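Side-chain contacts in ornithine cyclodeaminase (Methanococcus maripaludis S2, PDB 3C2Q), which catalyses the NAD(+)-dependent conversion of L-ornithine to L-proline with release of ammonia: residues Leu280-Leu283 against Leu284-Ala288; Gln264-Met267 against Arg268-Met272; Val324-Val327 against Gly328-Leu331; Ala169-Ala172 against Leu173-Asp177; Val309-Leu312 against Met313-Thr317. All blocks are in the same frame, centred on the assembly; numbering follows the deposited sequence.

Contact 1 (Leu280-Leu283 against Leu284-Ala288); sequences LSTL and LHSVA
T282 caps the first turn of helix 283-292 and meets H285 and S286. From its CB, which lies alongside CB of H285, the side chain forks. OG1, turned opposite the backbone N (chi1 171°), accepts the backbone N-H of H285, OG1 to N 3.1 Å, and also touches that residue's CB. CG2, the other branch, also rests on CB of H285 at 3.7 Å. The imidazole of H285 has OG1 of T282 at its edge, near the ring plane. Behind the cap, the carbonyl O of T282 is gripped twice by S286: OG donates at 2.7 Å to O of T282, and the backbone N of S286 donates to the same oxygen. A water ties the two residues again, accepting from N of T282 and donating to OG of S286. One residue on, L283 CD1 lies beside V287 CG2 (3.9 Å), both side chains pointing the same way. T282, L284 and H285 are predicted, by similarity, to bind NAD(+). The turn follows strand 276-280 of the parallel sheet: T282 and H285 touch V141 of strand 138-142, L283 packs on helix 306-314, and L284 meets L284 of the second subunit.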
loop_
_atom_site.group_PDB
_atom_site.type_symbol
_atom_site.label_atom_id
_atom_site.label_comp_id
_atom_site.label_asym_id
_atom_site.label_seq_id
_atom_site.Cartn_x
_atom_site.Cartn_y
_atom_site.Cartn_z
ATOM N N LEU B 280 11.432 11.478 6.730
ATOM C CA LEU B 280 9.999 11.667 7.021
ATOM C C LEU B 280 9.191 11.825 5.728
ATOM O O LEU B 280 9.247 12.873 5.080
ATOM C CB LEU B 280 9.775 12.913 7.898
ATOM C CG LEU B 280 10.500 12.994 9.255
ATOM C CD1 LEU B 280 10.465 14.397 9.886
ATOM C CD2 LEU B 280 9.827 11.964 10.161
ATOM N N SER B 281 8.462 10.772 5.348
ATOM C CA SER B 281 7.521 10.856 4.225
ATOM C C SER B 281 8.112 11.387 2.905
ATOM O O SER B 281 7.601 12.361 2.314
ATOM C CB SER B 281 6.321 11.735 4.638
ATOM O OG SER B 281 5.235 11.426 3.804
ATOM N N THR B 282 9.168 10.738 2.416
ATOM C CA THR B 282 9.730 11.121 1.147
ATOM C C THR B 282 10.505 9.947 0.582
ATOM O O THR B 282 11.521 9.559 1.122
ATOM C CB THR B 282 10.629 12.405 1.201
ATOM O OG1 THR B 282 11.287 12.545 -0.065
ATOM C CG2 THR B 282 11.656 12.373 2.344
ATOM N N LEU B 283 9.978 9.355 -0.467
ATOM C CA LEU B 283 10.662 8.269 -1.155
ATOM C C LEU B 283 11.948 8.775 -1.794
ATOM O O LEU B 283 13.003 8.197 -1.586
ATOM C CB LEU B 283 9.750 7.685 -2.230
ATOM C CG LEU B 283 10.378 6.551 -3.070
ATOM C CD1 LEU B 283 10.955 5.484 -2.195
ATOM C CD2 LEU B 283 9.237 5.985 -3.945
ATOM N N LEU B 284 11.836 9.857 -2.571
ATOM C CA LEU B 284 12.952 10.409 -3.319
ATOM C C LEU B 284 14.148 10.719 -2.425
ATOM O O LEU B 284 15.285 10.254 -2.678
ATOM C CB LEU B 284 12.523 11.705 -4.058
ATOM C CG LEU B 284 13.679 12.500 -4.750
ATOM C CD1 LEU B 284 14.317 11.670 -5.811
ATOM C CD2 LEU B 284 13.207 13.886 -5.305
ATOM N N HIS B 285 13.903 11.505 -1.379
ATOM C CA HIS B 285 14.971 11.908 -0.488
ATOM C C HIS B 285 15.445 10.826 0.459
ATOM O O HIS B 285 16.629 10.841 0.836
ATOM C CB HIS B 285 14.615 13.172 0.310
ATOM C CG HIS B 285 14.785 14.436 -0.461
ATOM N ND1 HIS B 285 13.865 14.874 -1.384
ATOM C CD2 HIS B 285 15.758 15.373 -0.427
ATOM C CE1 HIS B 285 14.273 16.012 -1.908
ATOM N NE2 HIS B 285 15.411 16.344 -1.336
ATOM N N SER B 286 14.582 9.900 0.855
ATOM C CA SER B 286 15.021 8.772 1.697
ATOM C C SER B 286 16.096 7.958 0.955
ATOM O O SER B 286 17.187 7.692 1.477
ATOM C CB SER B 286 13.849 7.839 2.062
ATOM O OG SER B 286 13.007 8.463 3.023
ATOM N N VAL B 287 15.758 7.571 -0.258
ATOM C CA VAL B 287 16.672 6.762 -1.095
ATOM C C VAL B 287 17.915 7.571 -1.491
ATOM O O VAL B 287 19.043 7.051 -1.441
ATOM C CB VAL B 287 15.949 6.205 -2.342
ATOM C CG1 VAL B 287 16.964 5.502 -3.290
ATOM C CG2 VAL B 287 14.845 5.201 -1.898
ATOM N N ALA B 288 17.717 8.829 -1.898
ATOM C CA ALA B 288 18.863 9.680 -2.280
ATOM C C ALA B 288 19.822 9.804 -1.104
ATOM O O ALA B 288 21.028 9.696 -1.274
ATOM C CB ALA B 288 18.387 11.064 -2.715
HETATM O O HOH W 1 10.124 8.382 4.020
#

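Contact 2 (Gln264-Met267 against Arg268-Met272)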
loop_
_atom_site.group_PDB
_atom_site.type_symbol
_atom_site.label_atom_id
_atom_site.label_comp_id
_atom_site.label_asym_id
_atom_site.label_seq_id
_atom_site.Cartn_x
_atom_site.Cartn_y
_atom_site.Cartn_z
ATOM N N GLN B 264 23.332 16.753 -4.770
ATOM C CA GLN B 264 23.781 15.487 -4.213
ATOM C C GLN B 264 25.081 15.609 -3.395
ATOM O O GLN B 264 25.170 15.083 -2.273
ATOM C CB GLN B 264 23.946 14.429 -5.305
ATOM C CG GLN B 264 24.186 13.021 -4.728
ATOM C CD GLN B 264 24.538 11.987 -5.788
ATOM O OE1 GLN B 264 25.717 11.705 -6.017
ATOM N NE2 GLN B 264 23.528 11.424 -6.437
ATOM N N ASP B 265 26.080 16.283 -3.969
ATOM C CA ASP B 265 27.384 16.472 -3.307
ATOM C C ASP B 265 27.257 17.221 -1.990
ATOM O O ASP B 265 27.863 16.837 -0.996
ATOM C CB ASP B 265 28.362 17.194 -4.261
ATOM C CG ASP B 265 28.751 16.333 -5.458
ATOM O OD1 ASP B 265 28.549 15.095 -5.408
ATOM O OD2 ASP B 265 29.228 16.900 -6.468
ATOM N N LYS B 266 26.430 18.267 -1.983
ATOM C CA LYS B 266 26.153 19.033 -0.767
ATOM C C LYS B 266 25.419 18.197 0.296
ATOM O O LYS B 266 25.723 18.273 1.479
ATOM C CB LYS B 266 25.367 20.308 -1.094
ATOM C CG LYS B 266 25.364 21.313 0.083
ATOM C CD LYS B 266 25.102 22.726 -0.403
ATOM C CE LYS B 266 25.398 23.768 0.695
ATOM N NZ LYS B 266 24.715 25.048 0.298
HETATM N N MSE B 267 24.454 17.380 -0.144
HETATM C CA MSE B 267 23.761 16.457 0.762
HETATM C C MSE B 267 24.712 15.464 1.395
HETATM O O MSE B 267 24.618 15.164 2.592
HETATM C CB MSE B 267 22.665 15.706 -0.013
HETATM C CG MSE B 267 21.501 16.606 -0.384
HETATM SE SE MSE B 267 20.268 15.693 -1.651
HETATM C CE MSE B 267 19.662 14.263 -0.436
ATOM N N ARG B 268 25.640 14.944 0.595
ATOM C CA ARG B 268 26.575 13.952 1.121
ATOM C C ARG B 268 27.423 14.510 2.258
ATOM O O ARG B 268 27.524 13.906 3.317
ATOM C CB ARG B 268 27.469 13.395 0.012
ATOM C CG ARG B 268 28.440 12.335 0.520
ATOM C CD ARG B 268 29.241 11.695 -0.611
ATOM N NE ARG B 268 30.153 10.650 -0.120
ATOM C CZ ARG B 268 31.182 10.176 -0.830
ATOM N NH1 ARG B 268 31.445 10.659 -2.043
ATOM N NH2 ARG B 268 31.956 9.237 -0.319
ATOM N N THR B 269 28.015 15.677 2.046
ATOM C CA THR B 269 28.879 16.274 3.058
ATOM C C THR B 269 28.059 16.689 4.279
ATOM O O THR B 269 28.540 16.617 5.411
ATOM C CB THR B 269 29.662 17.474 2.476
ATOM O OG1 THR B 269 28.749 18.505 2.147
ATOM C CG2 THR B 269 30.378 17.095 1.211
ATOM N N THR B 270 26.801 17.066 4.054
ATOM C CA THR B 270 25.886 17.428 5.152
ATOM C C THR B 270 25.539 16.248 6.073
ATOM O O THR B 270 25.511 16.410 7.278
ATOM C CB THR B 270 24.595 18.114 4.619
ATOM O OG1 THR B 270 24.941 19.234 3.793
ATOM C CG2 THR B 270 23.743 18.635 5.744
ATOM N N VAL B 271 25.277 15.060 5.519
ATOM C CA VAL B 271 24.850 13.916 6.340
ATOM C C VAL B 271 25.967 13.061 6.894
ATOM O O VAL B 271 25.798 12.399 7.921
ATOM C CB VAL B 271 23.896 12.952 5.568
ATOM C CG1 VAL B 271 22.710 13.698 5.094
ATOM C CG2 VAL B 271 24.605 12.280 4.373
HETATM N N MSE B 272 27.109 13.038 6.205
HETATM C CA MSE B 272 28.068 11.971 6.470
HETATM C C MSE B 272 28.710 12.050 7.865
HETATM O O MSE B 272 29.292 11.069 8.326
HETATM C CB MSE B 272 29.112 11.874 5.352
HETATM C CG MSE B 272 30.126 12.969 5.396
HETATM SE SE MSE B 272 31.233 13.052 3.773
HETATM C CE MSE B 272 32.368 14.468 4.507
HETATM O O HOH W 2 30.558 12.954 -3.749
#
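T270 turns its OG1 opposite its own carbonyl carbon (chi1 -54°), while T269 holds its OG1 between backbone N and carbonyl carbon (chi1 66°); both hydroxyls thereby reach back to the carbonyl O of K266. OG1 of T270 donates to O of K266 at 2.6 Å, from above the carbonyl plane, and OG1 of T269 donates to that oxygen at 3.1 Å, bent well off with a C=O...donor angle of 117°. The helical bond from N of T270 makes a third donor, so three protons converge on one acceptor. A valine at T270 would probably leave the K266 carbonyl without its shortest donor. R268 runs extended from CG to NE, and a water in its guanidinium plane accepts from NH1 at 3.0 Å and makes a weak bond to OD1 of D265. Their main partners lie elsewhere: D265 forms salt bridges with R69 and K70, and NH2 of R268 donates to the carbonyl oxygens of N47 and T65. While D265 and R268 meet these residues, T270 lies on strands 166-170 and 241-244 of the parallel sheet, and M267 packs on V242 and helix 283-292.

Contact 3 (Val324-Val327 against Gly328-Leu331); sequences VTDV and GVFL
D326 and V329 set their side chains about at right angles, the carboxylate of D326 lying against a methyl of V329: CG of D326 is 3.7 Å from CG2 of V329. With CG of D326 turned opposite its backbone N (chi1 -178°), OD1 comes round to the start of helix 327-342 and accepts two weak bonds, from N of G328 at 3.0 Å and from N of V329 at 3.4 Å. The first is strongly bent (126°), the second much straighter (164°). The other oxygen, OD2, belongs to the subunit interface: it bridges to K112 and accepts from T325 OG1, both of the third subunit, while T325 OG1 bonds D326 of that subunit in return. T325 also crosses F330 at about a right angle, its CG2 methyl meeting CB of F330 at 3.8 Å and approaching the ring obliquely. V327 and L331 instead run side by side in the same direction, CG2 of V327 4.0 Å from CD1 of L331, both resting on L280 of strand 276-280. Their backbones are joined by L331 N to V327 O at 2.9 Å, and F330 N donates to D326 O at 2.9 Å. An imidazole, probably from the crystallisation liquor, lies beside V327. This is an aspartate N-cap after strand 321-324, the outermost of the parallel Rossmann-fold sheet within this chain; D326 and V327 are predicted, by similarity, to contact NAD(+).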
loop_
_atom_site.group_PDB
_atom_site.type_symbol
_atom_site.label_atom_id
_atom_site.label_comp_id
_atom_site.label_asym_id
_atom_site.label_seq_id
_atom_site.Cartn_x
_atom_site.Cartn_y
_atom_site.Cartn_z
ATOM N N VAL B 324 6.292 2.381 9.932
ATOM C CA VAL B 324 5.181 2.554 8.959
ATOM C C VAL B 324 4.006 3.184 9.741
ATOM O O VAL B 324 3.298 2.515 10.516
ATOM C CB VAL B 324 4.822 1.274 8.251
ATOM C CG1 VAL B 324 3.683 1.484 7.175
ATOM C CG2 VAL B 324 6.111 0.661 7.556
ATOM N N THR B 325 3.834 4.493 9.553
ATOM C CA THR B 325 2.869 5.205 10.383
ATOM C C THR B 325 2.504 6.520 9.717
ATOM O O THR B 325 3.057 6.875 8.677
ATOM C CB THR B 325 3.429 5.459 11.818
ATOM O OG1 THR B 325 2.392 5.969 12.669
ATOM C CG2 THR B 325 4.553 6.472 11.784
ATOM N N ASP B 326 1.580 7.256 10.330
ATOM C CA ASP B 326 1.153 8.556 9.826
ATOM C C ASP B 326 2.185 9.567 10.323
ATOM O O ASP B 326 2.347 9.748 11.525
ATOM C CB ASP B 326 -0.242 8.834 10.380
ATOM C CG ASP B 326 -0.832 10.143 9.888
ATOM O OD1 ASP B 326 -0.122 11.163 9.803
ATOM O OD2 ASP B 326 -2.040 10.169 9.642
ATOM N N VAL B 327 2.880 10.243 9.401
ATOM C CA VAL B 327 3.961 11.123 9.792
ATOM C C VAL B 327 3.475 12.320 10.633
ATOM O O VAL B 327 4.180 12.743 11.552
ATOM C CB VAL B 327 4.809 11.617 8.555
ATOM C CG1 VAL B 327 4.040 12.640 7.702
ATOM C CG2 VAL B 327 6.131 12.231 9.017
ATOM N N GLY B 328 2.296 12.852 10.305
ATOM C CA GLY B 328 1.771 14.023 10.996
ATOM C C GLY B 328 1.429 13.719 12.457
ATOM O O GLY B 328 1.774 14.493 13.331
ATOM N N VAL B 329 0.802 12.576 12.717
ATOM C CA VAL B 329 0.522 12.151 14.089
ATOM C C VAL B 329 1.808 11.753 14.810
ATOM O O VAL B 329 2.033 12.137 15.955
ATOM C CB VAL B 329 -0.520 11.014 14.136
ATOM C CG1 VAL B 329 -0.952 10.749 15.608
ATOM C CG2 VAL B 329 -1.756 11.401 13.276
ATOM N N PHE B 330 2.644 10.962 14.141
ATOM C CA PHE B 330 3.949 10.619 14.654
ATOM C C PHE B 330 4.743 11.838 15.158
ATOM O O PHE B 330 5.261 11.806 16.279
ATOM C CB PHE B 330 4.743 9.858 13.559
ATOM C CG PHE B 330 6.190 9.608 13.922
ATOM C CD1 PHE B 330 6.561 8.481 14.661
ATOM C CD2 PHE B 330 7.176 10.490 13.524
ATOM C CE1 PHE B 330 7.918 8.252 14.997
ATOM C CE2 PHE B 330 8.538 10.275 13.872
ATOM C CZ PHE B 330 8.891 9.161 14.601
ATOM N N LEU B 331 4.856 12.893 14.338
ATOM C CA LEU B 331 5.610 14.098 14.744
ATOM C C LEU B 331 5.001 14.779 15.962
ATOM O O LEU B 331 5.737 15.255 16.829
ATOM C CB LEU B 331 5.793 15.105 13.585
ATOM C CG LEU B 331 6.769 14.630 12.482
ATOM C CD1 LEU B 331 6.662 15.524 11.252
ATOM C CD2 LEU B 331 8.216 14.564 12.985
#

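Contact 4 (Ala169-Ala172 against Leu173-Asp177); sequences AGNA and LATHD
A169 and L173 make the tightest apolar touch of this turn: CB of A169 and CD2 of L173 are 3.3 Å apart, closer than normal van der Waals contact, and CB of L173 adds a looser contact at 3.8 Å to the same methyl of A169. L173 continues onto I147 of helix 145-148, and A169 onto L243 of the neighbouring strand 241-244. A methyl-to-amide contact follows: CG2 of T175 lies against the carboxamide of N171, 3.4 Å from OD1. G170 is the N-cap residue of helix 171-183, which follows strand 166-170 of the parallel sheet of the Rossmann fold; N171 and A172 are predicted, by similarity, to contact NAD(+). Among the hydrogen bonds, the carbonyl O of N171 takes two from T175, one from N at 2.8 Å and one from OG1 at 2.8 Å, the latter from above the carbonyl plane. The hydroxyl gets there because chi1 of 63° sets it between the backbone N and the carbonyl carbon, leaving CG2 opposite that carbon and against the N171 carboxamide. Outside the turn, OG1 of T175 also bonds NE2 of H204, while N171 accepts at OD1 from N of I253 and donates through ND2 to O of G251. N of H176 donates to O of A172 at 3.0 Å, and N of A174 reaches O of G170 in a long, weak bond. The H176 ring lies oblique to that same A172 carbonyl, CD2 of H176 3.2 Å from O of A172. Beyond the turn this ring stacks with H204 and meets H148 edge-to-face, its ND1 bonding E179 OE1.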
loop_
_atom_site.group_PDB
_atom_site.type_symbol
_atom_site.label_atom_id
_atom_site.label_comp_id
_atom_site.label_asym_id
_atom_site.label_seq_id
_atom_site.Cartn_x
_atom_site.Cartn_y
_atom_site.Cartn_z
ATOM N N ALA B 169 15.726 18.553 1.869
ATOM C CA ALA B 169 14.340 18.492 1.400
ATOM C C ALA B 169 14.338 19.049 -0.006
ATOM O O ALA B 169 15.420 19.177 -0.613
ATOM C CB ALA B 169 13.415 19.291 2.347
ATOM N N GLY B 170 13.148 19.318 -0.541
ATOM C CA GLY B 170 12.986 19.931 -1.841
ATOM C C GLY B 170 12.213 21.236 -1.718
ATOM O O GLY B 170 11.892 21.678 -0.618
ATOM N N ASN B 171 11.861 21.795 -2.869
ATOM C CA ASN B 171 11.091 23.018 -2.980
ATOM C C ASN B 171 9.731 22.847 -2.328
ATOM O O ASN B 171 9.212 23.780 -1.716
ATOM C CB ASN B 171 10.868 23.366 -4.464
ATOM C CG ASN B 171 10.304 24.791 -4.660
ATOM O OD1 ASN B 171 10.945 25.749 -4.307
ATOM N ND2 ASN B 171 9.117 24.907 -5.246
ATOM N N ALA B 172 9.137 21.658 -2.491
ATOM C CA ALA B 172 7.764 21.464 -1.999
ATOM C C ALA B 172 7.675 21.551 -0.474
ATOM O O ALA B 172 6.779 22.235 0.047
ATOM C CB ALA B 172 7.134 20.158 -2.544
ATOM N N LEU B 173 8.588 20.896 0.247
ATOM C CA LEU B 173 8.599 21.028 1.690
ATOM C C LEU B 173 8.730 22.507 2.143
ATOM O O LEU B 173 7.939 22.995 2.961
ATOM C CB LEU B 173 9.712 20.215 2.341
ATOM C CG LEU B 173 9.770 20.465 3.866
ATOM C CD1 LEU B 173 8.531 19.884 4.584
ATOM C CD2 LEU B 173 10.977 19.918 4.513
ATOM N N ALA B 174 9.758 23.180 1.643
ATOM C CA ALA B 174 10.005 24.580 2.035
ATOM C C ALA B 174 8.854 25.486 1.672
ATOM O O ALA B 174 8.439 26.310 2.505
ATOM C CB ALA B 174 11.308 25.104 1.424
ATOM N N THR B 175 8.319 25.343 0.465
ATOM C CA THR B 175 7.290 26.278 0.017
ATOM C C THR B 175 5.932 26.033 0.679
ATOM O O THR B 175 5.205 26.991 0.922
ATOM C CB THR B 175 7.131 26.368 -1.533
ATOM O OG1 THR B 175 6.717 25.084 -2.062
ATOM C CG2 THR B 175 8.457 26.818 -2.180
ATOM N N HIS B 176 5.593 24.770 0.985
ATOM C CA HIS B 176 4.371 24.521 1.782
ATOM C C HIS B 176 4.493 24.908 3.241
ATOM O O HIS B 176 3.502 25.362 3.827
ATOM C CB HIS B 176 3.813 23.088 1.621
ATOM C CG HIS B 176 3.298 22.806 0.229
ATOM N ND1 HIS B 176 2.231 23.486 -0.328
ATOM C CD2 HIS B 176 3.708 21.918 -0.710
ATOM C CE1 HIS B 176 2.002 23.022 -1.546
ATOM N NE2 HIS B 176 2.901 22.087 -1.809
ATOM N N ASP B 177 5.675 24.713 3.824
ATOM C CA ASP B 177 5.962 25.238 5.166
ATOM C C ASP B 177 5.693 26.762 5.161
ATOM O O ASP B 177 5.020 27.310 6.046
ATOM C CB ASP B 177 7.409 24.948 5.571
ATOM C CG ASP B 177 7.832 25.670 6.874
ATOM O OD1 ASP B 177 7.265 25.406 7.974
ATOM O OD2 ASP B 177 8.776 26.488 6.795
#

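Contact 5 (Val309-Leu312 against Met313-Thr317); sequences VTKL and MDRGT
K311 and R315 lie one turn apart where helix 306-314 ends, in the beta-alpha-beta unit of strand 298-303, this helix and strand 321-324 of the Rossmann fold. Regular bonds run from N of M313 to O of V309 and from N of D314 to O of T310, the latter 2.8 Å. R315 then leaves helical angles: its N bonds weakly to O of K311 and also reaches O of L312 at 3.2 Å. G316 follows with phi 115°, where a CB would be jammed against the carbonyl O of R315, and N of T317 returns a weak bond to O of L312. R315 runs its side chain alongside that of K311. With CG opposite the carbonyl carbon (chi1 -73°) and the chain extended to NE, NH1 donates to O of K311 at 3.2 Å, the acceptor lying in the guanidinium plane at its edge; NH1 also touches CB of K311 at 3.5 Å. The charge of R315 is met by E109 of the fourth subunit, which NH2 bridges. A leucine in place of R315 would probably leave that glutamate without its mate and remove the side-chain donor to the K311 carbonyl. D314 runs beside T310, and its carboxylate accepts from S104 of the fourth subunit. Past the helix end, L312 and T317 meet obliquely, and both rest on strand 298-303, L312 on C301 and T317 on T299. Their closest side-chain atoms are CD1 of L312 and CB of T317, 3.7 Å apart.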
loop_
_atom_site.group_PDB
_atom_site.type_symbol
_atom_site.label_atom_id
_atom_site.label_comp_id
_atom_site.label_asym_id
_atom_site.label_seq_id
_atom_site.Cartn_x
_atom_site.Cartn_y
_atom_site.Cartn_z
ATOM N N VAL B 309 9.623 2.173 2.618
ATOM C CA VAL B 309 10.691 1.709 3.466
ATOM C C VAL B 309 11.344 0.498 2.797
ATOM O O VAL B 309 12.563 0.354 2.807
ATOM C CB VAL B 309 10.179 1.276 4.850
ATOM C CG1 VAL B 309 11.362 0.949 5.753
ATOM C CG2 VAL B 309 9.307 2.393 5.481
ATOM N N THR B 310 10.531 -0.373 2.211
ATOM C CA THR B 310 11.097 -1.562 1.547
ATOM C C THR B 310 11.994 -1.157 0.347
ATOM O O THR B 310 13.043 -1.794 0.100
ATOM C CB THR B 310 9.972 -2.515 1.093
ATOM O OG1 THR B 310 9.321 -3.053 2.265
ATOM C CG2 THR B 310 10.565 -3.678 0.331
ATOM N N LYS B 311 11.564 -0.152 -0.427
ATOM C CA LYS B 311 12.373 0.347 -1.567
ATOM C C LYS B 311 13.730 0.834 -1.077
ATOM O O LYS B 311 14.794 0.577 -1.722
ATOM C CB LYS B 311 11.648 1.480 -2.272
ATOM C CG LYS B 311 10.579 0.956 -3.239
ATOM C CD LYS B 311 9.689 2.090 -3.731
ATOM C CE LYS B 311 8.657 1.556 -4.719
ATOM N NZ LYS B 311 7.510 2.499 -4.735
ATOM N N LEU B 312 13.701 1.540 0.040
ATOM C CA LEU B 312 14.930 2.040 0.629
ATOM C C LEU B 312 15.885 0.915 0.995
ATOM O O LEU B 312 17.072 0.962 0.658
ATOM C CB LEU B 312 14.639 2.917 1.853
ATOM C CG LEU B 312 15.822 3.310 2.747
ATOM C CD1 LEU B 312 16.584 4.423 2.016
ATOM C CD2 LEU B 312 15.270 3.842 4.062
HETATM N N MSE B 313 15.380 -0.078 1.708
HETATM C CA MSE B 313 16.211 -1.206 2.132
HETATM C C MSE B 313 16.656 -2.077 0.960
HETATM O O MSE B 313 17.807 -2.537 0.941
HETATM C CB MSE B 313 15.506 -2.032 3.193
HETATM C CG MSE B 313 15.172 -1.179 4.424
HETATM SE SE MSE B 313 14.244 -2.288 5.721
HETATM C CE MSE B 313 15.814 -3.210 6.532
ATOM N N ASP B 314 15.778 -2.242 -0.033
ATOM C CA ASP B 314 16.133 -2.938 -1.276
ATOM C C ASP B 314 17.276 -2.277 -2.078
ATOM O O ASP B 314 17.947 -2.949 -2.875
ATOM C CB ASP B 314 14.909 -3.136 -2.178
ATOM C CG ASP B 314 14.185 -4.438 -1.890
ATOM O OD1 ASP B 314 14.751 -5.327 -1.206
ATOM O OD2 ASP B 314 13.058 -4.601 -2.386
ATOM N N ARG B 315 17.472 -0.976 -1.897
ATOM C CA ARG B 315 18.525 -0.248 -2.601
ATOM C C ARG B 315 19.793 -0.041 -1.729
ATOM O O ARG B 315 20.640 0.842 -2.010
ATOM C CB ARG B 315 17.970 1.051 -3.149
ATOM C CG ARG B 315 17.060 0.798 -4.347
ATOM C CD ARG B 315 16.113 1.916 -4.559
ATOM N NE ARG B 315 15.325 1.706 -5.787
ATOM C CZ ARG B 315 14.234 0.945 -5.871
ATOM N NH1 ARG B 315 13.802 0.313 -4.788
ATOM N NH2 ARG B 315 13.566 0.849 -7.033
ATOM N N GLY B 316 19.930 -0.831 -0.671
ATOM C CA GLY B 316 21.211 -0.890 0.044
ATOM C C GLY B 316 21.231 -0.386 1.466
ATOM O O GLY B 316 22.123 -0.748 2.226
ATOM N N THR B 317 20.257 0.457 1.834
ATOM C CA THR B 317 20.173 1.038 3.155
ATOM C C THR B 317 19.488 0.031 4.099
ATOM O O THR B 317 18.412 0.255 4.650
ATOM C CB THR B 317 19.510 2.457 3.071
ATOM O OG1 THR B 317 20.280 3.253 2.155
ATOM C CG2 THR B 317 19.470 3.195 4.437
#

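Overall arrangement
Contacts 1, 3 and 4 mark the starts of helices that follow strands of one parallel sheet, and all three hold residues predicted to bind NAD(+). Contact 5 lies at a helix end, contact 2 within the last turns of another helix. Contacts 3, 4 and 5 are buried; 1 and 2 are partly so, and 2 includes exposed residues. The N-cap is threonine in contact 1, aspartate in 3 and glycine in 4. Hydroxyls donate back to backbone carbonyls in contacts 1, 2 and 4, whereas charged groups of 3 and 5 pair with other subunits. Contact 1 touches all the others; contacts 2 and 3 are farthest apart, with centres about 26 Å from each other.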